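Local coordinates for protein inactive glucansucrase (Lactobacillus reuteri, PDB 5JBD) that is a glucansucrase-type protein of glycosyl hydrolase family 70, described as inactive, with a TIM-barrel core and a bound calcium ion, at residues N48-L53 with Q759-V764; L53-W58 with P81-I86; Q784-Y789 with I849-A854; N859-Y864 with N874-T879. All blocks are in the same frame, centred on the assembly; numbering follows the deposited sequence.

Interaction 1: N48-L53 with Q759-V764; sequences NIDGYL and QEAVTV
Asp50 and Ile49 share the same first torsion (chi1 -56°) but touch strand 758-767 with different branches. In Asp50 it sets CG beside the backbone N, which carries the carboxylate to the backbone of Ala761; in Ile49 it sets CG1 there, leaving the CG2 methyl anti to the backbone N and facing the peptide that joins Glu760 to Ala761. The bond that results runs from Ala761 N to Asp50 OD2, 2.9 Å long, nearly straight at 164° and close to the C-O axis of the acceptor. Beside it, Ile49 CG2 sits 3.6 Å from Ala761 N and shields that peptide with hydrocarbon. Alanine suits the place because Asp50, Ile49 and Tyr52 all bring the turn close to its backbone and CB, with Tyr52 CD2 3.7 Å from Ala761 CB; Tyr52 OH bonds Asn208 O. A water bridges Asp50 OD1 and Gln759 O. Glu760 OE1 is hydrogen-bonded to Thr790 OG1 and Ala838 N. Asp50 and Gly51 occupy the corner of a type I' turn, whose positive phi angles suit them, and Asn48 OD1 takes Gly51 N in an Asx motif. On the sheet, strand 758-767 runs between strands 193-197 and 784-791, and the turn also leans on the latter, with Ile49 on Phe787 and Tyr52 on Ile785.

Interaction 2: L53-W58 with P81-I86; sequences LSYTDW and PLLMYI
Leu82 is pressed side-chain first against the type I turn that runs from Ser54 to Asp57. Its CB and CG lie against Asp57 O and Leu82 CD1 comes 3.3 Å from Ser54 O, so a branched aliphatic chain packs against the carbonyl oxygens of the turn while the main chain supplies the polar link: Leu82 N donates to Asp57 O at 3.0 Å and 171°, in the carbonyl plane. Tyr55, at the second position of that turn, works from both ends. Tyr55 O is met by Leu83 CG at 3.2 Å, and the ring, with CG beside the backbone N, reaches across to Ile86, where Tyr55 CE1 lies 4.0 Å from Ile86 CD1. Ile86 makes this possible by holding CG1 between its backbone N and carbonyl carbon, a crowded position (chi1 60°) that turns the longer branch toward the ring. Pro81 forms the third part of the contact. Its rigid, puckered ring lies over one face of the Trp58 indole, Pro81 CD 3.7 Å from the centroid of the Trp58 six-membered ring and 17° off the normal, a CH-pi contact to which an electron-rich ring is well suited. The same two residues form an antiparallel, non-hydrogen-bonded bridge. A water ties the backbones by donating to Tyr55 O and Asp57 O and accepting from Leu83 N. Beyond the contact lies helix 151-162, where Pro81 touches Leu153 and Ile157 and Trp58 touches Ala154; Met84, closing the 3-10 segment, reaches on to helix 126-147.

Interaction 3: Q784-Y789 with I849-A854; sequences QIYFAY and IGIGLA
Tyr786 and Ile851 meet at about a right angle, the CD1 methyl of Ile851 coming 3.5 Å from Tyr786 CD1, while Ile849 crosses the same ring obliquely and lays its own CD1 over one face. Gly850 O approaches that ring from yet another direction, at its edge and near its plane, 3.5 Å from Tyr786 CE1. With its CG anti to the backbone N (chi1 -178°), Tyr786 sends the phenol along the loop until OH is hydrogen-bonded to Glu172 OE2, which also takes the backbone N of Ile849 and Gly850. Phe787 turns to the other end of the loop: Phe787 CE2 lies 3.5 Å from Ala854 CA, an approach that the small methyl of Ala854 allows, and Leu853 meets the ring with its CB, 3.8 Å from Phe787 CD2. Strand 784-791 is an outermost strand of the six-stranded antiparallel sheet, and loop 849-854 packs along it. The strand kinks at Phe787, the centre of an inverse gamma turn, and Ile849 CD1 presses tightly, 3.1 Å from Phe787 O. At phi 112° a CB on Gly850 would collide with the carbonyl O of Ile849, which is why glycine fits. Between these segments the polar links run through waters. One accepts from Phe787 N and donates to Gly850 O; a second accepts from Ala854 N, donates to Ile785 O and gives a weak bond to Ile851 O; a third bridges Gln784 OE1 and Ile851 O.

Interaction 4: N859-Y864 with N874-T879; sequences NGDYAY and NTLLPT. With SO4 (sulfate ion), chain F.
Tyr864 O is gripped from segment 874-879 by two neighbouring groups: Leu876 N donates to it at 2.8 Å and 172°, in the carbonyl plane, and Thr875 CA adds a C-H...O contact to Tyr864 O at 3.3 Å. The return bond, from Tyr864 N to Leu876 O at 2.9 Å and 165°, makes Tyr864 and Leu876 an antiparallel hydrogen-bonded pair. It is a single bridge between two loops. Leu876 O has a C-H...O contact of its own from Ala863 CA, so both carbonyls of the pair are doubly approached. Ala863 suits this close crossing because its side chain is only a methyl, Ala863 CB, which also lies 4.3 Å from Pro878 CD. Leu876, with CG anti to the backbone N (chi1 179°), stretches Leu876 CD2 to Asp861 CB at 3.8 Å, the two side chains meeting at about a right angle; the leucine thus touches the aliphatic part of the aspartate. Asn859 steadies that corner, since its OD1 accepts from Asp861 N in an Asx turn. The Tyr864 ring points elsewhere, edge-to-face with both Tyr52 and Phe873, and its OH is hydrogen-bonded to Ala872 N. A sulfate ion, probably from the crystallisation liquor, sits at the far end, its O2 hydrogen-bonded 3.2 Å from Thr879 N. The chemistry implies that the two loops are joined chiefly through their backbones, with side chains filling in around a paired peptide, and that backbone N-H groups of Thr879 and Ala858 contribute to holding the anion.

How the interactions relate
The four contacts form one cluster on the same side of the chain's centre, with centres about 8 Å (interactions 1 and 3) to about 16 Å (interactions 3 and 4) apart. Interaction 2 is nested within the long loop closed by interaction 1 and shares Leu53 with it; interactions 3 and 4 follow in series. Interactions 1 and 3 both use the six-stranded antiparallel sheet, through its neighbouring strands 758-767 and 784-791. The loop of residues 48-58 runs among all four: Tyr55 N lies 2.9 Å from Leu853 O, a probable hydrogen bond, and Tyr52 and Tyr864 meet in a T-shaped (edge-to-face) stack. Parts near both chain ends are thereby brought together, consistent with the U-shaped chain course of family 70 proteins.

Interaction 1: N48-L53 with Q759-V764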
# COMPACT_ATOMS: atom_id res chain seq x y z
N ASN A 48 6.99 1.91 -32.90
CA ASN A 48 7.11 0.52 -32.52
C ASN A 48 7.56 0.41 -31.06
O ASN A 48 8.07 1.37 -30.46
CB ASN A 48 8.09 -0.19 -33.44
CG ASN A 48 9.51 0.28 -33.23
OD1 ASN A 48 10.30 -0.38 -32.55
ND2 ASN A 48 9.83 1.45 -33.75
N ILE A 49 7.37 -0.78 -30.50
CA ILE A 49 7.67 -1.07 -29.09
C ILE A 49 8.56 -2.30 -29.10
O ILE A 49 8.10 -3.39 -29.38
CB ILE A 49 6.38 -1.31 -28.28
CG1 ILE A 49 5.43 -0.11 -28.42
CG2 ILE A 49 6.72 -1.55 -26.80
CD1 ILE A 49 4.07 -0.30 -27.79
N ASP A 50 9.86 -2.09 -28.87
CA ASP A 50 10.88 -3.13 -29.04
C ASP A 50 10.76 -3.93 -30.35
O ASP A 50 10.92 -5.15 -30.37
CB ASP A 50 10.84 -4.07 -27.82
CG ASP A 50 11.01 -3.34 -26.51
OD1 ASP A 50 12.09 -2.75 -26.30
OD2 ASP A 50 10.07 -3.33 -25.69
N GLY A 51 10.48 -3.23 -31.45
CA GLY A 51 10.32 -3.85 -32.79
C GLY A 51 8.89 -4.21 -33.19
O GLY A 51 8.58 -4.32 -34.38
N TYR A 52 8.02 -4.41 -32.20
CA TYR A 52 6.64 -4.84 -32.44
C TYR A 52 5.75 -3.64 -32.72
O TYR A 52 6.08 -2.52 -32.31
CB TYR A 52 6.13 -5.68 -31.24
CG TYR A 52 6.99 -6.89 -31.04
CD1 TYR A 52 6.81 -8.04 -31.82
CD2 TYR A 52 8.06 -6.87 -30.13
CE1 TYR A 52 7.64 -9.14 -31.69
CE2 TYR A 52 8.89 -7.97 -29.99
CZ TYR A 52 8.68 -9.10 -30.77
OH TYR A 52 9.50 -10.19 -30.63
N LEU A 53 4.64 -3.87 -33.40
CA LEU A 53 3.67 -2.82 -33.74
C LEU A 53 2.41 -2.93 -32.88
O LEU A 53 1.96 -4.03 -32.58
CB LEU A 53 3.27 -2.92 -35.21
CG LEU A 53 4.34 -2.69 -36.29
CD1 LEU A 53 3.66 -2.44 -37.63
CD2 LEU A 53 5.37 -1.61 -35.98
N GLN A 759 6.52 2.07 -22.18
CA GLN A 759 6.01 0.76 -22.56
C GLN A 759 7.13 -0.15 -23.05
O GLN A 759 8.14 0.31 -23.61
CB GLN A 759 4.94 0.84 -23.64
CG GLN A 759 3.59 1.26 -23.12
CD GLN A 759 2.56 1.43 -24.23
OE1 GLN A 759 2.60 2.41 -24.97
NE2 GLN A 759 1.65 0.48 -24.36
N GLU A 760 6.92 -1.45 -22.84
CA GLU A 760 7.86 -2.48 -23.21
C GLU A 760 7.08 -3.70 -23.70
O GLU A 760 6.03 -4.02 -23.14
CB GLU A 760 8.72 -2.85 -21.99
CG GLU A 760 9.93 -3.73 -22.29
CD GLU A 760 10.75 -4.08 -21.05
OE1 GLU A 760 10.41 -3.63 -19.92
OE2 GLU A 760 11.74 -4.82 -21.22
N ALA A 761 7.57 -4.36 -24.74
CA ALA A 761 6.97 -5.61 -25.18
C ALA A 761 7.45 -6.70 -24.23
O ALA A 761 8.64 -7.01 -24.16
CB ALA A 761 7.34 -5.95 -26.62
N VAL A 762 6.51 -7.27 -23.49
CA VAL A 762 6.78 -8.40 -22.59
C VAL A 762 5.92 -9.58 -22.99
O VAL A 762 4.85 -9.38 -23.57
CB VAL A 762 6.52 -8.03 -21.11
CG1 VAL A 762 7.62 -7.13 -20.59
CG2 VAL A 762 5.16 -7.37 -20.92
N THR A 763 6.38 -10.79 -22.71
CA THR A 763 5.60 -11.99 -22.95
C THR A 763 4.91 -12.36 -21.63
O THR A 763 5.58 -12.49 -20.59
CB THR A 763 6.48 -13.12 -23.47
OG1 THR A 763 7.14 -12.69 -24.67
CG2 THR A 763 5.64 -14.35 -23.79
N VAL A 764 3.58 -12.50 -21.67
CA VAL A 764 2.78 -12.67 -20.44
C VAL A 764 1.77 -13.81 -20.43
O VAL A 764 1.38 -14.34 -21.47
CB VAL A 764 2.02 -11.38 -20.07
CG1 VAL A 764 2.96 -10.17 -20.09
CG2 VAL A 764 0.81 -11.14 -20.97
O HOH W 1 10.94 -0.56 -24.40

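Interaction 2: L53-W58 with P81-I86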
# COMPACT_ATOMS: atom_id res chain seq x y z
N LEU A 53 4.64 -3.87 -33.40
CA LEU A 53 3.67 -2.82 -33.74
C LEU A 53 2.41 -2.93 -32.88
O LEU A 53 1.96 -4.03 -32.58
CB LEU A 53 3.27 -2.92 -35.21
CG LEU A 53 4.34 -2.69 -36.29
CD1 LEU A 53 3.66 -2.44 -37.63
CD2 LEU A 53 5.37 -1.61 -35.98
N SER A 54 1.83 -1.78 -32.54
CA SER A 54 0.55 -1.69 -31.86
C SER A 54 -0.52 -1.12 -32.78
O SER A 54 -0.28 -0.11 -33.44
CB SER A 54 0.68 -0.79 -30.62
OG SER A 54 -0.59 -0.54 -30.05
N TYR A 55 -1.71 -1.71 -32.79
CA TYR A 55 -2.82 -1.19 -33.61
C TYR A 55 -3.20 0.25 -33.30
O TYR A 55 -3.68 0.95 -34.17
CB TYR A 55 -4.06 -2.08 -33.54
CG TYR A 55 -3.91 -3.35 -34.33
CD1 TYR A 55 -3.92 -3.33 -35.73
CD2 TYR A 55 -3.76 -4.58 -33.68
CE1 TYR A 55 -3.77 -4.50 -36.46
CE2 TYR A 55 -3.62 -5.76 -34.41
CZ TYR A 55 -3.62 -5.71 -35.79
OH TYR A 55 -3.46 -6.86 -36.50
N THR A 56 -3.00 0.70 -32.07
CA THR A 56 -3.34 2.08 -31.67
C THR A 56 -2.20 3.08 -31.89
O THR A 56 -2.36 4.25 -31.58
CB THR A 56 -3.83 2.13 -30.20
OG1 THR A 56 -2.86 1.49 -29.34
CG2 THR A 56 -5.16 1.42 -30.08
N ASP A 57 -1.06 2.63 -32.41
CA ASP A 57 0.05 3.51 -32.75
C ASP A 57 -0.13 4.12 -34.15
O ASP A 57 -1.07 3.80 -34.87
CB ASP A 57 1.40 2.78 -32.63
CG ASP A 57 2.00 2.87 -31.23
OD1 ASP A 57 1.45 3.56 -30.35
OD2 ASP A 57 3.02 2.19 -31.00
N TRP A 58 0.78 5.01 -34.49
CA TRP A 58 0.74 5.78 -35.69
C TRP A 58 2.01 5.55 -36.52
O TRP A 58 3.04 5.07 -36.01
CB TRP A 58 0.60 7.26 -35.32
CG TRP A 58 -0.71 7.63 -34.66
CD1 TRP A 58 -1.29 7.07 -33.54
CD2 TRP A 58 -1.57 8.70 -35.05
NE1 TRP A 58 -2.47 7.69 -33.24
CE2 TRP A 58 -2.66 8.70 -34.14
CE3 TRP A 58 -1.53 9.65 -36.07
CZ2 TRP A 58 -3.69 9.61 -34.24
CZ3 TRP A 58 -2.56 10.56 -36.17
CH2 TRP A 58 -3.63 10.53 -35.25
N PRO A 81 -2.95 7.26 -37.97
CA PRO A 81 -3.17 6.08 -37.15
C PRO A 81 -3.16 4.81 -37.99
O PRO A 81 -3.75 4.79 -39.10
CB PRO A 81 -4.55 6.33 -36.54
CG PRO A 81 -5.24 7.17 -37.56
CD PRO A 81 -4.18 8.06 -38.10
N LEU A 82 -2.50 3.78 -37.48
CA LEU A 82 -2.43 2.49 -38.16
C LEU A 82 -3.82 1.89 -38.43
O LEU A 82 -4.02 1.22 -39.45
CB LEU A 82 -1.52 1.52 -37.39
CG LEU A 82 -0.01 1.76 -37.49
CD1 LEU A 82 0.77 1.07 -36.38
CD2 LEU A 82 0.51 1.33 -38.85
N LEU A 83 -4.79 2.18 -37.55
CA LEU A 83 -6.16 1.65 -37.69
C LEU A 83 -6.96 2.17 -38.88
O LEU A 83 -8.04 1.64 -39.14
CB LEU A 83 -6.97 1.86 -36.40
CG LEU A 83 -6.70 0.78 -35.35
CD1 LEU A 83 -7.16 1.27 -33.97
CD2 LEU A 83 -7.34 -0.56 -35.72
N MET A 84 -6.45 3.19 -39.58
CA MET A 84 -6.99 3.57 -40.90
C MET A 84 -6.61 2.58 -42.02
O MET A 84 -7.26 2.59 -43.08
CB MET A 84 -6.46 4.95 -41.33
CG MET A 84 -7.19 6.11 -40.71
SD MET A 84 -6.33 7.65 -41.04
CE MET A 84 -6.64 7.87 -42.80
N TYR A 85 -5.53 1.82 -41.80
CA TYR A 85 -4.92 0.95 -42.82
C TYR A 85 -4.87 -0.55 -42.48
O TYR A 85 -4.90 -1.37 -43.40
CB TYR A 85 -3.47 1.39 -43.09
CG TYR A 85 -3.33 2.80 -43.60
CD1 TYR A 85 -3.34 3.08 -44.97
CD2 TYR A 85 -3.14 3.86 -42.72
CE1 TYR A 85 -3.18 4.38 -45.43
CE2 TYR A 85 -2.98 5.17 -43.18
CZ TYR A 85 -3.00 5.42 -44.53
OH TYR A 85 -2.87 6.72 -44.99
N ILE A 86 -4.74 -0.90 -41.19
CA ILE A 86 -4.62 -2.30 -40.76
C ILE A 86 -5.53 -2.61 -39.58
O ILE A 86 -5.83 -1.74 -38.76
CB ILE A 86 -3.17 -2.69 -40.39
CG1 ILE A 86 -2.61 -1.83 -39.24
CG2 ILE A 86 -2.26 -2.55 -41.61
CD1 ILE A 86 -1.29 -2.33 -38.71
O HOH W 2 -4.13 3.61 -34.87

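Interaction 3: Q784-Y789 with I849-A854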
# COMPACT_ATOMS: atom_id res chain seq x y z
N GLN A 784 1.73 -14.47 -24.43
CA GLN A 784 1.28 -13.45 -25.37
C GLN A 784 2.09 -12.19 -25.18
O GLN A 784 2.31 -11.76 -24.05
CB GLN A 784 -0.20 -13.10 -25.14
CG GLN A 784 -1.19 -14.21 -25.46
CD GLN A 784 -1.08 -14.70 -26.89
OE1 GLN A 784 -1.08 -13.92 -27.83
NE2 GLN A 784 -1.00 -16.02 -27.04
N ILE A 785 2.49 -11.58 -26.29
CA ILE A 785 3.17 -10.29 -26.23
C ILE A 785 2.15 -9.21 -25.85
O ILE A 785 1.10 -9.10 -26.47
CB ILE A 785 3.93 -9.98 -27.54
CG1 ILE A 785 5.05 -11.02 -27.72
CG2 ILE A 785 4.50 -8.56 -27.49
CD1 ILE A 785 6.00 -10.80 -28.86
N TYR A 786 2.53 -8.40 -24.86
CA TYR A 786 1.68 -7.41 -24.21
C TYR A 786 2.52 -6.16 -23.99
O TYR A 786 3.68 -6.26 -23.56
CB TYR A 786 1.24 -8.00 -22.85
CG TYR A 786 0.29 -7.18 -21.97
CD1 TYR A 786 -0.99 -6.84 -22.39
CD2 TYR A 786 0.66 -6.80 -20.66
CE1 TYR A 786 -1.86 -6.13 -21.57
CE2 TYR A 786 -0.21 -6.09 -19.83
CZ TYR A 786 -1.47 -5.76 -20.27
OH TYR A 786 -2.34 -5.05 -19.46
N PHE A 787 1.95 -4.98 -24.27
CA PHE A 787 2.71 -3.73 -24.20
C PHE A 787 2.54 -3.02 -22.86
O PHE A 787 2.02 -1.91 -22.77
CB PHE A 787 2.32 -2.82 -25.38
CG PHE A 787 2.56 -3.43 -26.74
CD1 PHE A 787 3.77 -4.06 -27.05
CD2 PHE A 787 1.60 -3.33 -27.73
CE1 PHE A 787 3.99 -4.61 -28.31
CE2 PHE A 787 1.82 -3.86 -29.00
CZ PHE A 787 3.02 -4.50 -29.28
N ALA A 788 3.01 -3.68 -21.80
CA ALA A 788 2.86 -3.16 -20.44
C ALA A 788 3.71 -1.94 -20.25
O ALA A 788 4.80 -1.84 -20.84
CB ALA A 788 3.26 -4.22 -19.42
N TYR A 789 3.22 -1.00 -19.44
CA TYR A 789 4.05 0.08 -18.91
C TYR A 789 4.95 -0.52 -17.83
O TYR A 789 4.44 -1.00 -16.82
CB TYR A 789 3.18 1.21 -18.36
CG TYR A 789 2.49 1.98 -19.46
CD1 TYR A 789 1.28 1.54 -20.00
CD2 TYR A 789 3.07 3.11 -20.01
CE1 TYR A 789 0.66 2.24 -21.03
CE2 TYR A 789 2.46 3.82 -21.04
CZ TYR A 789 1.25 3.38 -21.55
OH TYR A 789 0.65 4.06 -22.57
N ILE A 849 -5.25 -1.96 -21.08
CA ILE A 849 -4.88 -1.58 -22.46
C ILE A 849 -5.32 -2.55 -23.56
O ILE A 849 -5.50 -2.14 -24.72
CB ILE A 849 -3.36 -1.31 -22.59
CG1 ILE A 849 -2.53 -2.55 -22.25
CG2 ILE A 849 -2.97 -0.13 -21.70
CD1 ILE A 849 -1.05 -2.36 -22.44
N GLY A 850 -5.45 -3.83 -23.21
CA GLY A 850 -5.89 -4.87 -24.14
C GLY A 850 -4.77 -5.85 -24.45
O GLY A 850 -3.60 -5.47 -24.48
N ILE A 851 -5.16 -7.10 -24.70
CA ILE A 851 -4.21 -8.18 -24.96
C ILE A 851 -3.91 -8.36 -26.45
O ILE A 851 -2.96 -9.06 -26.81
CB ILE A 851 -4.71 -9.51 -24.31
CG1 ILE A 851 -3.56 -10.50 -24.04
CG2 ILE A 851 -5.77 -10.21 -25.17
CD1 ILE A 851 -2.43 -9.96 -23.20
N GLY A 852 -4.72 -7.73 -27.32
CA GLY A 852 -4.59 -7.83 -28.78
C GLY A 852 -4.04 -6.61 -29.49
O GLY A 852 -4.24 -6.48 -30.70
N LEU A 853 -3.36 -5.72 -28.77
CA LEU A 853 -2.74 -4.54 -29.38
C LEU A 853 -1.63 -4.92 -30.35
O LEU A 853 -1.47 -4.27 -31.39
CB LEU A 853 -2.18 -3.56 -28.33
CG LEU A 853 -3.16 -2.80 -27.44
CD1 LEU A 853 -2.43 -1.89 -26.47
CD2 LEU A 853 -4.12 -1.97 -28.27
N ALA A 854 -0.86 -5.96 -30.00
CA ALA A 854 0.28 -6.40 -30.82
C ALA A 854 -0.16 -6.90 -32.19
O ALA A 854 -0.99 -7.80 -32.29
CB ALA A 854 1.05 -7.49 -30.08
O HOH W 3 -3.07 -11.83 -27.52
O HOH W 4 -0.86 -7.17 -27.24
O HOH W 5 -0.74 -5.08 -25.50

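Interaction 4: N859-Y864 with N874-T879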
# COMPACT_ATOMS: atom_id res chain seq x y z
N ASN A 859 -1.30 -14.53 -41.45
CA ASN A 859 -0.77 -15.87 -41.14
C ASN A 859 -0.37 -16.14 -39.67
O ASN A 859 0.15 -17.20 -39.37
CB ASN A 859 0.43 -16.18 -42.06
CG ASN A 859 1.68 -15.38 -41.70
OD1 ASN A 859 1.73 -14.65 -40.71
ND2 ASN A 859 2.71 -15.52 -42.52
N GLY A 860 -0.61 -15.18 -38.78
CA GLY A 860 -0.33 -15.36 -37.35
C GLY A 860 1.03 -14.86 -36.88
O GLY A 860 1.23 -14.71 -35.68
N ASP A 861 1.95 -14.57 -37.80
CA ASP A 861 3.27 -14.06 -37.42
C ASP A 861 3.17 -12.66 -36.82
O ASP A 861 2.40 -11.84 -37.33
CB ASP A 861 4.20 -13.98 -38.64
CG ASP A 861 4.58 -15.33 -39.20
OD1 ASP A 861 4.28 -16.37 -38.59
OD2 ASP A 861 5.21 -15.34 -40.28
N TYR A 862 3.94 -12.40 -35.77
CA TYR A 862 4.07 -11.03 -35.26
C TYR A 862 4.74 -10.14 -36.30
O TYR A 862 5.74 -10.53 -36.92
CB TYR A 862 4.90 -11.00 -33.97
CG TYR A 862 4.12 -11.40 -32.74
CD1 TYR A 862 3.20 -10.51 -32.16
CD2 TYR A 862 4.28 -12.65 -32.15
CE1 TYR A 862 2.47 -10.87 -31.02
CE2 TYR A 862 3.55 -13.02 -31.02
CZ TYR A 862 2.65 -12.13 -30.46
OH TYR A 862 1.94 -12.49 -29.33
N ALA A 863 4.17 -8.95 -36.51
CA ALA A 863 4.83 -7.93 -37.31
C ALA A 863 6.08 -7.50 -36.56
O ALA A 863 6.12 -7.55 -35.32
CB ALA A 863 3.90 -6.73 -37.53
N TYR A 864 7.12 -7.12 -37.29
CA TYR A 864 8.38 -6.74 -36.66
C TYR A 864 9.14 -5.77 -37.52
O TYR A 864 9.17 -5.91 -38.74
CB TYR A 864 9.24 -7.98 -36.36
CG TYR A 864 10.38 -7.74 -35.40
CD1 TYR A 864 10.18 -7.80 -34.02
CD2 TYR A 864 11.66 -7.46 -35.87
CE1 TYR A 864 11.23 -7.58 -33.13
CE2 TYR A 864 12.71 -7.24 -34.99
CZ TYR A 864 12.50 -7.31 -33.63
OH TYR A 864 13.56 -7.09 -32.77
N ASN A 874 13.84 -10.58 -39.10
CA ASN A 874 13.86 -9.69 -40.26
C ASN A 874 12.58 -8.85 -40.24
O ASN A 874 11.57 -9.26 -39.68
CB ASN A 874 13.90 -10.47 -41.59
CG ASN A 874 15.13 -11.36 -41.72
OD1 ASN A 874 15.01 -12.51 -42.15
ND2 ASN A 874 16.29 -10.85 -41.36
N THR A 875 12.65 -7.67 -40.84
CA THR A 875 11.49 -6.80 -40.96
C THR A 875 10.34 -7.53 -41.66
O THR A 875 10.54 -8.18 -42.68
CB THR A 875 11.87 -5.50 -41.68
OG1 THR A 875 12.74 -4.75 -40.84
CG2 THR A 875 10.62 -4.66 -42.04
N LEU A 876 9.15 -7.44 -41.07
CA LEU A 876 7.95 -8.08 -41.61
C LEU A 876 6.75 -7.19 -41.28
O LEU A 876 6.38 -7.09 -40.10
CB LEU A 876 7.77 -9.48 -41.00
CG LEU A 876 6.55 -10.30 -41.43
CD1 LEU A 876 6.62 -10.64 -42.91
CD2 LEU A 876 6.40 -11.56 -40.57
N LEU A 877 6.16 -6.55 -42.29
CA LEU A 877 5.07 -5.58 -42.08
C LEU A 877 3.80 -5.97 -42.84
O LEU A 877 3.87 -6.66 -43.86
CB LEU A 877 5.51 -4.18 -42.51
CG LEU A 877 6.73 -3.60 -41.78
CD1 LEU A 877 7.10 -2.27 -42.39
CD2 LEU A 877 6.49 -3.45 -40.28
N PRO A 878 2.63 -5.51 -42.35
CA PRO A 878 1.39 -5.75 -43.09
C PRO A 878 1.45 -5.24 -44.52
O PRO A 878 2.06 -4.20 -44.80
CB PRO A 878 0.34 -4.98 -42.29
CG PRO A 878 0.90 -4.92 -40.91
CD PRO A 878 2.38 -4.79 -41.09
N THR A 879 0.83 -5.99 -45.43
CA THR A 879 0.84 -5.66 -46.85
C THR A 879 0.27 -4.27 -47.19
O THR A 879 0.72 -3.62 -48.13
CB THR A 879 0.10 -6.76 -47.64
OG1 THR A 879 0.24 -6.51 -49.05
CG2 THR A 879 -1.40 -6.85 -47.28
S SO4 F . -1.35 -9.03 -44.10
O1 SO4 F . -2.59 -9.04 -44.90
O2 SO4 F . -0.16 -8.95 -44.98
O3 SO4 F . -1.27 -10.28 -43.31
O4 SO4 F . -1.35 -7.86 -43.20